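Local coordinates for sterol regulatory element-binding protein cleavage-activating protein (Schizosaccharomyces pombe, PDB 4YHC) that escorts the membrane-bound transcription factor precursor sre1 for processing when sterol or oxygen is low, this chain being the WD40 domain of the escort protein, at residues P74-A79 against L91-T96; G243-D248 against L255-L260; A443-C448 against Y462-F467. The protein carries 9 engineered substitutions. One frame throughout, in Å; residues are numbered along the deposited sequence.

Contact 1 of 3, residues P74-A79 against L91-T96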
loop_
_atom_site.group_PDB
_atom_site.type_symbol
_atom_site.label_atom_id
_atom_site.label_comp_id
_atom_site.label_asym_id
_atom_site.label_seq_id
_atom_site.Cartn_x
_atom_site.Cartn_y
_atom_site.Cartn_z
ATOM N N PRO A 74 -18.824 -2.235 16.444
ATOM C CA PRO A 74 -19.421 -3.571 16.390
ATOM C C PRO A 74 -18.534 -4.626 17.027
ATOM O O PRO A 74 -17.354 -4.435 17.150
ATOM C CB PRO A 74 -19.639 -3.836 14.878
ATOM C CG PRO A 74 -18.812 -2.787 14.166
ATOM C CD PRO A 74 -18.682 -1.615 15.113
ATOM N N ARG A 75 -19.113 -5.743 17.437
ATOM C CA ARG A 75 -18.359 -6.736 18.172
ATOM C C ARG A 75 -17.569 -7.604 17.223
ATOM O O ARG A 75 -16.726 -8.373 17.661
ATOM C CB ARG A 75 -19.257 -7.557 19.122
ATOM C CG ARG A 75 -20.048 -8.679 18.485
ATOM C CD ARG A 75 -20.488 -9.744 19.495
ATOM N NE ARG A 75 -20.179 -11.098 19.019
ATOM C CZ ARG A 75 -18.973 -11.666 19.091
ATOM N NH1 ARG A 75 -17.933 -11.026 19.639
ATOM N NH2 ARG A 75 -18.802 -12.890 18.616
ATOM N N THR A 76 -17.827 -7.456 15.922
ATOM C CA THR A 76 -17.041 -8.103 14.891
ATOM C C THR A 76 -16.564 -7.057 13.899
ATOM O O THR A 76 -17.284 -6.080 13.587
ATOM C CB THR A 76 -17.825 -9.172 14.112
ATOM O OG1 THR A 76 -19.006 -8.594 13.520
ATOM C CG2 THR A 76 -18.201 -10.334 15.016
ATOM N N LEU A 77 -15.376 -7.276 13.340
ATOM C CA LEU A 77 -14.864 -6.332 12.324
ATOM C C LEU A 77 -14.076 -7.176 11.377
ATOM O O LEU A 77 -13.023 -7.682 11.747
ATOM C CB LEU A 77 -13.968 -5.303 12.978
ATOM C CG LEU A 77 -13.825 -3.831 12.558
ATOM C CD1 LEU A 77 -12.367 -3.387 12.593
ATOM C CD2 LEU A 77 -14.482 -3.427 11.270
ATOM N N LYS A 78 -14.609 -7.372 10.170
ATOM C CA LYS A 78 -13.945 -8.170 9.198
ATOM C C LYS A 78 -13.090 -7.324 8.222
ATOM O O LYS A 78 -12.207 -7.869 7.603
ATOM C CB LYS A 78 -14.988 -8.895 8.341
ATOM C CG LYS A 78 -15.808 -10.028 8.943
ATOM C CD LYS A 78 -16.432 -10.840 7.782
ATOM C CE LYS A 78 -16.555 -12.331 8.032
ATOM N NZ LYS A 78 -16.525 -13.092 6.746
ATOM N N ALA A 79 -13.430 -6.057 7.974
ATOM C CA ALA A 79 -12.623 -5.266 7.002
ATOM C C ALA A 79 -12.856 -3.795 7.205
ATOM O O ALA A 79 -13.878 -3.381 7.754
ATOM C CB ALA A 79 -13.005 -5.596 5.569
ATOM N N LEU A 91 -16.525 0.377 7.152
ATOM C CA LEU A 91 -16.234 -0.658 8.138
ATOM C C LEU A 91 -17.219 -1.827 7.909
ATOM O O LEU A 91 -18.409 -1.602 7.735
ATOM C CB LEU A 91 -16.430 -0.115 9.534
ATOM C CG LEU A 91 -15.607 1.039 10.077
ATOM C CD1 LEU A 91 -16.088 1.354 11.480
ATOM C CD2 LEU A 91 -14.137 0.647 10.094
ATOM N N PHE A 92 -16.726 -3.050 7.930
ATOM C CA PHE A 92 -17.561 -4.212 7.745
ATOM C C PHE A 92 -17.467 -5.086 8.965
ATOM O O PHE A 92 -16.365 -5.544 9.342
ATOM C CB PHE A 92 -17.079 -5.053 6.540
ATOM C CG PHE A 92 -17.449 -4.458 5.207
ATOM C CD1 PHE A 92 -16.818 -3.308 4.751
ATOM C CD2 PHE A 92 -18.429 -5.073 4.393
ATOM C CE1 PHE A 92 -17.174 -2.743 3.553
ATOM C CE2 PHE A 92 -18.772 -4.512 3.197
ATOM C CZ PHE A 92 -18.167 -3.335 2.784
ATOM N N SER A 93 -18.610 -5.320 9.602
ATOM C CA SER A 93 -18.713 -6.385 10.609
ATOM C C SER A 93 -19.095 -7.688 9.902
ATOM O O SER A 93 -19.084 -7.742 8.655
ATOM C CB SER A 93 -19.742 -5.993 11.679
ATOM O OG SER A 93 -21.045 -5.878 11.083
ATOM N N LYS A 94 -19.426 -8.752 10.656
ATOM C CA LYS A 94 -19.826 -9.990 10.032
ATOM C C LYS A 94 -21.112 -9.863 9.190
ATOM O O LYS A 94 -21.247 -10.565 8.193
ATOM C CB LYS A 94 -19.965 -11.133 11.055
ATOM C CG LYS A 94 -21.098 -10.970 12.065
ATOM C CD LYS A 94 -21.117 -12.084 13.133
ATOM C CE LYS A 94 -21.973 -11.644 14.332
ATOM N NZ LYS A 94 -21.761 -12.447 15.572
ATOM N N ASP A 95 -22.023 -8.967 9.566
ATOM C CA ASP A 95 -23.282 -8.814 8.839
ATOM C C ASP A 95 -23.648 -7.406 8.431
ATOM O O ASP A 95 -24.685 -7.211 7.793
ATOM C CB ASP A 95 -24.467 -9.412 9.625
ATOM C CG ASP A 95 -24.647 -8.828 11.003
ATOM O OD1 ASP A 95 -24.307 -7.660 11.251
ATOM O OD2 ASP A 95 -25.147 -9.577 11.873
ATOM N N THR A 96 -22.813 -6.418 8.758
ATOM C CA THR A 96 -23.200 -5.015 8.484
ATOM C C THR A 96 -22.052 -4.183 7.952
ATOM O O THR A 96 -20.898 -4.327 8.408
ATOM C CB THR A 96 -23.720 -4.409 9.792
ATOM O OG1 THR A 96 -24.556 -5.369 10.451
ATOM C CG2 THR A 96 -24.485 -3.132 9.573
#
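Ala79 and Phe92 form an antiparallel hydrogen-bonded pair, and Lys78 joins Ala79 in facing Phe92, which makes a classic beta bulge. The bulge lies where the loop before strand 79-82 meets the end of strand 88-92, in the predicted second WD repeat. Phe92 O is gripped twice: Lys78 N lies 2.7 Å from Phe92 O, and Ala79 N reaches the same oxygen. Phe92 N donates back to Ala79 O.

Beyond the bulge, a side chain takes over. Thr76 OG1 accepts from Lys94 N at 2.9 Å, and the bond is nearly straight, 170° at the hydrogen. Thr76 holds OG1 between its backbone N and carbonyl carbon (chi1 57°), which leaves CG2 to meet the extended Lys94 chain at about a right angle, 3.9 Å from Lys94 CD. Ser93 CB lies 3.1 Å from Thr76 O and packs against Pro74 CB. Lys78 CG and CD run over the backbone of Ser93 and Lys94, while its NZ bonds Ser119 O. The Phe92 ring meets Tyr113 edge-to-face. Within the turn, Thr96 N donates to Ser93 OG at 3.0 Å, an ST motif.

Contact 2 of 3, residues G243-D248 against L255-L260; sequences GVDMID and LHSFTL
The beta hairpin of strands 243-248 and 253-259 forms the outer half of a four-stranded antiparallel sheet, one blade of the WD40 propeller. Over 243-248 and 255-259 the strands run antiparallel, 166° between their directions. Leu255 and His256 both face Met246, a classic beta bulge. Met246 N donates to His256 O, and Leu255 N donates to Met246 O at 2.8 Å.

On the face of Asp245 and Ser257, Ser257 OG donates to Asp245 OD1 at 2.5 Å. It meets the anti side, 30° out of the carboxylate plane. Arg240 forms a salt bridge to the same oxygen, and Asn216 N bonds Asp245 OD2. Ser257 OG also bonds Asn216 ND2. Replacing Asp245 by an alanine would probably leave Arg240 without this counter-charge, and Ser257 OG and Asn216 N without this acceptor.

The other face, with Val244, Met246, His256 and Phe258, is mostly apolar and aromatic. Met246 CG stands opposite its backbone N (chi1 -180°), and the chain then bends at SD. This carries CE to 3.8 Å from Leu255 CB. Met246 SD lies at the edge of the Phe258 ring, 5.4 Å from its centroid, a Met-aromatic contact. His256 CD2 lies 3.6 Å over one face of that ring.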
loop_
_atom_site.group_PDB
_atom_site.type_symbol
_atom_site.label_atom_id
_atom_site.label_comp_id
_atom_site.label_asym_id
_atom_site.label_seq_id
_atom_site.Cartn_x
_atom_site.Cartn_y
_atom_site.Cartn_z
ATOM N N GLY A 243 10.723 -15.176 -11.098
ATOM C CA GLY A 243 10.605 -13.761 -11.479
ATOM C C GLY A 243 9.227 -13.134 -11.388
ATOM O O GLY A 243 8.323 -13.678 -10.748
ATOM N N VAL A 244 9.115 -11.947 -12.000
ATOM C CA VAL A 244 7.886 -11.218 -11.994
ATOM C C VAL A 244 7.605 -10.744 -13.403
ATOM O O VAL A 244 8.455 -10.091 -14.000
ATOM C CB VAL A 244 7.925 -9.978 -11.104
ATOM C CG1 VAL A 244 6.531 -9.334 -11.090
ATOM C CG2 VAL A 244 8.288 -10.340 -9.683
ATOM N N ASP A 245 6.397 -11.043 -13.893
ATOM C CA ASP A 245 5.938 -10.548 -15.203
ATOM C C ASP A 245 5.135 -9.251 -15.052
ATOM O O ASP A 245 4.199 -9.177 -14.186
ATOM C CB ASP A 245 5.091 -11.608 -15.850
ATOM C CG ASP A 245 5.888 -12.895 -16.071
ATOM O OD1 ASP A 245 7.090 -12.832 -16.390
ATOM O OD2 ASP A 245 5.326 -13.949 -15.901
ATOM N N MET A 246 5.539 -8.251 -15.863
ATOM C CA MET A 246 4.994 -6.907 -15.810
ATOM C C MET A 246 4.091 -6.794 -17.044
ATOM O O MET A 246 4.565 -6.915 -18.159
ATOM C CB MET A 246 6.073 -5.858 -15.778
ATOM C CG MET A 246 5.462 -4.432 -15.716
ATOM S SD MET A 246 6.673 -3.169 -15.512
ATOM C CE MET A 246 7.034 -2.924 -17.256
ATOM N N ILE A 247 2.780 -6.677 -16.815
ATOM C CA ILE A 247 1.794 -6.810 -17.850
ATOM C C ILE A 247 1.007 -5.491 -18.048
ATOM O O ILE A 247 0.592 -4.850 -17.076
ATOM C CB ILE A 247 0.856 -7.899 -17.450
ATOM C CG1 ILE A 247 1.602 -9.238 -17.318
ATOM C CG2 ILE A 247 -0.328 -7.966 -18.369
ATOM C CD1 ILE A 247 0.789 -10.317 -16.683
ATOM N N ASP A 248 0.881 -5.065 -19.299
ATOM C CA ASP A 248 0.040 -3.900 -19.700
ATOM C C ASP A 248 -1.398 -4.340 -19.794
ATOM O O ASP A 248 -1.801 -5.143 -20.657
ATOM C CB ASP A 248 0.519 -3.342 -21.028
ATOM C CG ASP A 248 -0.450 -2.275 -21.635
ATOM O OD1 ASP A 248 -1.381 -1.693 -20.945
ATOM O OD2 ASP A 248 -0.215 -2.024 -22.855
ATOM N N LEU A 255 5.095 -6.929 -20.879
ATOM C CA LEU A 255 6.094 -5.925 -21.183
ATOM C C LEU A 255 7.541 -6.307 -20.838
ATOM O O LEU A 255 8.489 -5.861 -21.488
ATOM C CB LEU A 255 5.751 -4.649 -20.374
ATOM C CG LEU A 255 4.405 -3.985 -20.674
ATOM C CD1 LEU A 255 3.876 -3.180 -19.495
ATOM C CD2 LEU A 255 4.626 -3.011 -21.790
ATOM N N HIS A 256 7.718 -7.023 -19.701
ATOM C CA HIS A 256 9.026 -7.518 -19.303
ATOM C C HIS A 256 8.857 -8.574 -18.240
ATOM O O HIS A 256 7.867 -8.531 -17.508
ATOM C CB HIS A 256 9.818 -6.398 -18.718
ATOM C CG HIS A 256 11.238 -6.718 -18.432
ATOM N ND1 HIS A 256 12.141 -7.034 -19.422
ATOM C CD2 HIS A 256 11.946 -6.672 -17.278
ATOM C CE1 HIS A 256 13.337 -7.166 -18.896
ATOM N NE2 HIS A 256 13.239 -6.957 -17.588
ATOM N N SER A 257 9.854 -9.467 -18.139
ATOM C CA SER A 257 9.974 -10.419 -17.053
ATOM C C SER A 257 11.222 -10.092 -16.351
ATOM O O SER A 257 12.288 -10.008 -16.964
ATOM C CB SER A 257 10.007 -11.854 -17.561
ATOM O OG SER A 257 8.748 -12.080 -18.151
ATOM N N PHE A 258 11.084 -9.757 -15.082
ATOM C CA PHE A 258 12.221 -9.474 -14.238
ATOM C C PHE A 258 12.660 -10.830 -13.682
ATOM O O PHE A 258 11.836 -11.668 -13.481
ATOM C CB PHE A 258 11.836 -8.535 -13.056
ATOM C CG PHE A 258 11.465 -7.115 -13.486
ATOM C CD1 PHE A 258 10.224 -6.835 -13.982
ATOM C CD2 PHE A 258 12.366 -6.098 -13.381
ATOM C CE1 PHE A 258 9.859 -5.536 -14.344
ATOM C CE2 PHE A 258 12.008 -4.798 -13.710
ATOM C CZ PHE A 258 10.770 -4.534 -14.228
ATOM N N THR A 259 13.952 -11.011 -13.414
ATOM C CA THR A 259 14.450 -12.268 -12.839
ATOM C C THR A 259 14.632 -12.104 -11.349
ATOM O O THR A 259 15.316 -11.184 -10.929
ATOM C CB THR A 259 15.819 -12.660 -13.470
ATOM O OG1 THR A 259 15.653 -12.734 -14.882
ATOM C CG2 THR A 259 16.248 -14.049 -12.996
ATOM N N LEU A 260 13.939 -12.948 -10.575
ATOM C CA LEU A 260 13.954 -12.903 -9.113
ATOM C C LEU A 260 14.097 -14.296 -8.538
ATOM O O LEU A 260 13.777 -15.285 -9.183
ATOM C CB LEU A 260 12.646 -12.274 -8.531
ATOM C CG LEU A 260 12.557 -10.771 -8.850
ATOM C CD1 LEU A 260 11.178 -10.288 -8.414
ATOM C CD2 LEU A 260 13.647 -9.915 -8.192
#

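Contact 3 of 3, residues A443-C448 against Y462-F467; sequences AVSDRC and YGSEIF. With CIT (citric acid), chain C.
Ser445 and Ser464, one from each segment, share a citrate, probably from the crystallisation liquor. Ser464 OG donates to citrate O1 at 2.7 Å, and Ser445 OG donates to the same oxygen. Glu465 N holds citrate O2 at 2.8 Å in a nearly straight bond. Each serine hydroxyl also accepts a backbone N-H two residues on, Arg447 N for Ser445 and Ile466 N for Ser464. These are two ST turns.

The Arg447 side chain, bent at chi3 (-146°), runs past Tyr462 O, with CD 2.9 Å from it, to Gly463 O. Arg447 NH1 donates to Gly463 O at 2.6 Å, with the oxygen 20° out of the guanidinium plane. Citrate O7 sits over one face of that group, toward its rim. On the backbone, Tyr462 N donates to Arg447 O.

Ile466 CD1 touches Val444 CG1 and lies 3.7 Å from Cys448 CB. Cys448 SG meets the Phe467 ring obliquely, 4.9 Å from its centroid. Arg60 also binds the citrate. Two hydroxyls, a backbone N-H and nearby arginines thus make a small site that appears suited to a carboxylate; a citrate from the liquor need not reflect a natural ligand.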
loop_
_atom_site.group_PDB
_atom_site.type_symbol
_atom_site.label_atom_id
_atom_site.label_comp_id
_atom_site.label_asym_id
_atom_site.label_seq_id
_atom_site.Cartn_x
_atom_site.Cartn_y
_atom_site.Cartn_z
ATOM N N ALA A 443 3.824 2.451 4.099
ATOM C CA ALA A 443 4.281 3.708 3.578
ATOM C C ALA A 443 3.174 4.736 3.731
ATOM O O ALA A 443 2.004 4.416 3.449
ATOM C CB ALA A 443 4.651 3.588 2.101
ATOM N N VAL A 444 3.561 5.962 4.080
ATOM C CA VAL A 444 2.646 7.041 4.185
ATOM C C VAL A 444 2.893 8.205 3.239
ATOM O O VAL A 444 2.087 9.108 3.141
ATOM C CB VAL A 444 2.617 7.321 5.704
ATOM C CG1 VAL A 444 3.388 8.507 6.203
ATOM C CG2 VAL A 444 1.325 6.929 6.297
ATOM N N SER A 445 3.999 8.164 2.516
ATOM C CA SER A 445 4.317 9.103 1.500
ATOM C C SER A 445 5.604 8.583 0.815
ATOM O O SER A 445 6.164 7.562 1.239
ATOM C CB SER A 445 4.575 10.523 2.082
ATOM O OG SER A 445 5.906 10.738 2.599
ATOM N N ASP A 446 6.039 9.301 -0.217
ATOM C CA ASP A 446 7.303 9.043 -0.886
ATOM C C ASP A 446 8.566 9.171 0.039
ATOM O O ASP A 446 9.660 8.739 -0.338
ATOM C CB ASP A 446 7.431 9.965 -2.056
ATOM C CG ASP A 446 6.475 9.635 -3.203
ATOM O OD1 ASP A 446 5.868 8.541 -3.240
ATOM O OD2 ASP A 446 6.380 10.491 -4.134
ATOM N N ARG A 447 8.428 9.781 1.201
ATOM C CA ARG A 447 9.537 9.899 2.126
ATOM C C ARG A 447 9.204 9.542 3.565
ATOM O O ARG A 447 9.913 9.932 4.499
ATOM C CB ARG A 447 10.067 11.336 2.129
ATOM C CG ARG A 447 10.700 11.807 0.815
ATOM C CD ARG A 447 11.188 13.279 0.999
ATOM N NE ARG A 447 11.064 14.054 -0.218
ATOM C CZ ARG A 447 10.757 15.344 -0.312
ATOM N NH1 ARG A 447 10.473 16.118 0.746
ATOM N NH2 ARG A 447 10.721 15.871 -1.522
ATOM N N CYS A 448 8.096 8.882 3.793
ATOM C CA CYS A 448 7.669 8.636 5.164
ATOM C C CYS A 448 6.877 7.346 5.282
ATOM O O CYS A 448 6.158 6.934 4.351
ATOM C CB CYS A 448 6.852 9.803 5.714
ATOM S SG CYS A 448 6.748 9.801 7.500
ATOM N N TYR A 462 12.383 10.836 5.894
ATOM C CA TYR A 462 13.546 11.596 5.438
ATOM C C TYR A 462 13.165 12.821 4.632
ATOM O O TYR A 462 12.586 12.756 3.525
ATOM C CB TYR A 462 14.527 10.764 4.627
ATOM C CG TYR A 462 15.787 11.452 4.397
ATOM C CD1 TYR A 462 16.694 11.621 5.462
ATOM C CD2 TYR A 462 16.142 11.929 3.132
ATOM C CE1 TYR A 462 17.854 12.302 5.301
ATOM C CE2 TYR A 462 17.341 12.615 2.965
ATOM C CZ TYR A 462 18.174 12.783 4.055
ATOM O OH TYR A 462 19.367 13.426 3.933
ATOM N N GLY A 463 13.490 13.958 5.187
ATOM C CA GLY A 463 13.117 15.198 4.563
ATOM C C GLY A 463 11.626 15.351 4.278
ATOM O O GLY A 463 11.237 15.902 3.233
ATOM N N SER A 464 10.805 14.811 5.155
ATOM C CA SER A 464 9.356 14.691 4.890
ATOM C C SER A 464 8.599 15.924 5.375
ATOM O O SER A 464 8.814 16.376 6.478
ATOM C CB SER A 464 8.792 13.458 5.583
ATOM O OG SER A 464 7.394 13.384 5.429
ATOM N N GLU A 465 7.651 16.397 4.574
ATOM C CA GLU A 465 6.782 17.525 4.998
ATOM C C GLU A 465 5.773 17.115 6.065
ATOM O O GLU A 465 5.054 17.957 6.608
ATOM C CB GLU A 465 5.946 17.995 3.842
ATOM C CG GLU A 465 6.757 18.556 2.718
ATOM C CD GLU A 465 5.911 18.862 1.480
ATOM O OE1 GLU A 465 4.661 18.803 1.539
ATOM O OE2 GLU A 465 6.524 19.174 0.435
ATOM N N ILE A 466 5.659 15.815 6.323
ATOM C CA ILE A 466 4.819 15.353 7.372
ATOM C C ILE A 466 5.297 15.903 8.729
ATOM O O ILE A 466 4.495 16.100 9.630
ATOM C CB ILE A 466 4.726 13.819 7.372
ATOM C CG1 ILE A 466 3.871 13.381 6.173
ATOM C CG2 ILE A 466 4.155 13.274 8.674
ATOM C CD1 ILE A 466 3.780 11.899 5.981
ATOM N N PHE A 467 6.576 16.152 8.904
ATOM C CA PHE A 467 7.022 16.641 10.205
ATOM C C PHE A 467 6.979 18.182 10.349
ATOM O O PHE A 467 7.194 18.897 9.359
ATOM C CB PHE A 467 8.402 16.113 10.466
ATOM C CG PHE A 467 8.460 14.619 10.503
ATOM C CD1 PHE A 467 8.044 13.936 11.611
ATOM C CD2 PHE A 467 8.901 13.902 9.405
ATOM C CE1 PHE A 467 8.101 12.543 11.643
ATOM C CE2 PHE A 467 8.952 12.504 9.434
ATOM C CZ PHE A 467 8.537 11.827 10.534
HETATM C C1 CIT C . 7.006 13.881 1.938
HETATM O O1 CIT C . 6.709 13.055 2.884
HETATM O O2 CIT C . 7.414 15.059 2.122
HETATM C C2 CIT C . 6.926 13.438 0.480
HETATM C C3 CIT C . 6.332 14.503 -0.456
HETATM O O7 CIT C . 7.119 15.689 -0.370
HETATM C C4 CIT C . 6.357 13.940 -1.858
HETATM C C5 CIT C . 5.871 14.880 -2.922
HETATM O O3 CIT C . 6.188 14.606 -4.083
HETATM O O4 CIT C . 5.223 15.893 -2.652
HETATM C C6 CIT C . 4.881 14.748 -0.085
HETATM O O5 CIT C . 4.051 13.808 -0.220
HETATM O O6 CIT C . 4.545 15.868 0.376
#

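In the fold
Contact 1, contact 2 and contact 3 follow in series along the chain. They sit on three different sheets of the WD40 domain. Contact 1 joins the first two strands, 79-82 and 88-92, of the predicted second repeat, at their ends. Contact 2 is the hairpin 243-248/253-259. Contact 3 lies at the ends of strands 441-445 and 456-462. N-terminal strand 20-24 completes that C-terminal sheet, the ring closure seen in other WD40 propellers. Contacts 1 and 2 have centres about 37 Å apart, on opposite sides of the chain's centre. Nearest atoms of contact 3 are about 17 Å from either. No two touch, but contacts 1 and 2 also pack against the next sheet.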